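Local coordinates for Hcp protein (Burkholderia pseudomallei K96243, PDB 3WX6), which forms hexameric rings of Hcp, a type VI secretion system protein, which are thought to stack into a tube that carries effectors, at residues Arg44-Glu47 / Gly48-Pro51. Sequence-based numbering, arbitrary orientation.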
ATOM      1  N   ARG A  44     -23.501  21.690   2.666  1.00 35.18           N
ATOM      2  CA  ARG A  44     -23.903  22.998   3.156  1.00 39.42           C
ATOM      3  C   ARG A  44     -23.533  24.040   2.115  1.00 35.12           C
ATOM      4  O   ARG A  44     -22.355  24.243   1.809  1.00 34.01           O
ATOM      5  CB  ARG A  44     -23.228  23.294   4.506  1.00 47.32           C
ATOM      6  CG  ARG A  44     -23.071  24.775   4.857  1.00 53.71           C
ATOM      7  CD  ARG A  44     -21.883  25.014   5.793  1.00 56.31           C
ATOM      8  NE  ARG A  44     -21.615  26.439   5.999  1.00 59.06           N
ATOM      9  CZ  ARG A  44     -20.844  27.189   5.218  1.00 59.56           C
ATOM     10  NH1 ARG A  44     -20.244  26.657   4.164  1.00 62.11           N
ATOM     11  NH2 ARG A  44     -20.667  28.474   5.498  1.00 56.06           N
ATOM     12  N   LEU A  45     -24.552  24.682   1.554  1.00 31.48           N
ATOM     13  CA  LEU A  45     -24.333  25.717   0.557  1.00 25.19           C
ATOM     14  C   LEU A  45     -24.231  27.070   1.254  1.00 31.09           C
ATOM     15  O   LEU A  45     -25.140  27.479   1.980  1.00 29.95           O
ATOM     16  CB  LEU A  45     -25.458  25.725  -0.486  1.00 18.54           C
ATOM     17  CG  LEU A  45     -25.319  26.708  -1.655  1.00 15.35           C
ATOM     18  CD1 LEU A  45     -24.081  26.386  -2.466  1.00 15.28           C
ATOM     19  CD2 LEU A  45     -26.545  26.704  -2.555  1.00 18.68           C
ATOM     20  N   GLN A  46     -23.099  27.738   1.053  1.00 37.64           N
ATOM     21  CA  GLN A  46     -22.883  29.110   1.509  1.00 44.47           C
ATOM     22  C   GLN A  46     -24.051  30.048   1.179  1.00 46.32           C
ATOM     23  O   GLN A  46     -24.593  30.003   0.075  1.00 47.61           O
ATOM     24  CB  GLN A  46     -21.597  29.660   0.882  1.00 47.35           C
ATOM     25  CG  GLN A  46     -21.241  31.073   1.310  1.00 48.76           C
ATOM     26  CD  GLN A  46     -19.880  31.510   0.805  1.00 51.46           C
ATOM     27  OE1 GLN A  46     -18.943  30.715   0.717  1.00 51.56           O
ATOM     28  NE2 GLN A  46     -19.767  32.787   0.471  1.00 56.57           N
ATOM     29  N   GLU A  47     -24.433  30.894   2.134  1.00 44.36           N
ATOM     30  CA  GLU A  47     -25.481  31.886   1.897  1.00 40.32           C
ATOM     31  C   GLU A  47     -25.144  32.805   0.726  1.00 35.88           C
ATOM     32  O   GLU A  47     -24.098  33.463   0.718  1.00 35.08           O
ATOM     33  CB  GLU A  47     -25.721  32.723   3.161  1.00 44.75           C
ATOM     34  CG  GLU A  47     -26.938  33.650   3.113  1.00 51.05           C
ATOM     35  CD  GLU A  47     -28.273  32.937   3.019  1.00 55.68           C
ATOM     36  OE1 GLU A  47     -28.325  31.708   3.236  1.00 56.85           O
ATOM     37  OE2 GLU A  47     -29.282  33.620   2.726  1.00 55.73           O
ATOM     38  N   GLY A  48     -26.034  32.840  -0.262  1.00 34.04           N
ATOM     39  CA  GLY A  48     -25.856  33.683  -1.433  1.00 31.17           C
ATOM     40  C   GLY A  48     -24.936  33.142  -2.514  1.00 24.70           C
ATOM     41  O   GLY A  48     -24.643  33.838  -3.484  1.00 22.00           O
ATOM     42  N   LEU A  49     -24.476  31.906  -2.346  1.00 22.50           N
ATOM     43  CA  LEU A  49     -23.589  31.270  -3.317  1.00 20.94           C
ATOM     44  C   LEU A  49     -24.346  30.411  -4.329  1.00 25.54           C
ATOM     45  O   LEU A  49     -25.250  29.658  -3.965  1.00 28.42           O
ATOM     46  CB  LEU A  49     -22.543  30.416  -2.593  1.00 20.57           C
ATOM     47  CG  LEU A  49     -21.354  29.942  -3.436  1.00 22.52           C
ATOM     48  CD1 LEU A  49     -20.525  31.121  -3.942  1.00 22.74           C
ATOM     49  CD2 LEU A  49     -20.490  28.969  -2.654  1.00 21.00           C
ATOM     50  N   THR A  50     -23.970  30.536  -5.599  1.00 27.81           N
ATOM     51  CA  THR A  50     -24.532  29.702  -6.654  1.00 27.70           C
ATOM     52  C   THR A  50     -23.949  28.299  -6.568  1.00 25.57           C
ATOM     53  O   THR A  50     -22.752  28.145  -6.322  1.00 24.93           O
ATOM     54  CB  THR A  50     -24.243  30.278  -8.054  1.00 30.01           C
ATOM     55  OG1 THR A  50     -22.826  30.384  -8.250  1.00 30.97           O
ATOM     56  CG2 THR A  50     -24.879  31.656  -8.193  1.00 29.81           C
ATOM     57  N   PRO A  51     -24.797  27.272  -6.750  1.00 20.39           N
ATOM     58  CA  PRO A  51     -24.362  25.870  -6.733  1.00 24.07           C
ATOM     59  C   PRO A  51     -23.129  25.615  -7.588  1.00 31.90           C
ATOM     60  O   PRO A  51     -22.272  24.827  -7.188  1.00 38.46           O
ATOM     61  CB  PRO A  51     -25.575  25.126  -7.287  1.00 22.52           C
ATOM     62  CG  PRO A  51     -26.721  25.939  -6.816  1.00 15.04           C
ATOM     63  CD  PRO A  51     -26.259  27.377  -6.898  1.00 17.49           C
TER
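The backbone N of Leu49 donates to the carbonyl O of Gln46 at 3.1 Å. The bond is fairly straight at the hydrogen (158°), but the donor stands above the carbonyl plane of Gln46. It closes a type II beta turn from Gln46 to Leu49. Gly48 takes the third position with a positive phi of 81°, a backbone setting that favours glycine.

The turn brings Gln46 and Leu49 together. Gln46 CB lies 3.7 Å from Leu49 CB, and Leu49 CD2 comes nearly as close to it. Beyond this point the extended Gln46 chain and the Leu49 side chain run across each other at a slant. The CB of Glu47 points away from Gly48-Pro51, and its chain bends at chi2.

Leu45 reaches past the turn. Its CG lies anti to the backbone N (chi1 -176°), which puts the branch in front of the carbonyl O of Leu49, with CD2 at 3.5 Å. Its methyls also meet apolar groups: CD1 approaches Leu49 CB, and CD2 lies 4.3 Å from Pro51 CG.

Thr50 then caps helix 51-54, its OG1 making a weak hydrogen bond to the N of Ala53. Leu45 and Leu49 both touch Ala54 of that helix, and Arg79 of a second subunit packs on Leu45 and Pro51.

Within this stretch one backbone bond closes the turn, and apolar contacts of Leu45 flank it. The stretch lies in the loop between strand 36-40 and helix 51-54, probably the extended loop of Hcp1 found critical for assembly and function of the secretion system. The packing of Leu45 and Pro51 on a second subunit is consistent with that role.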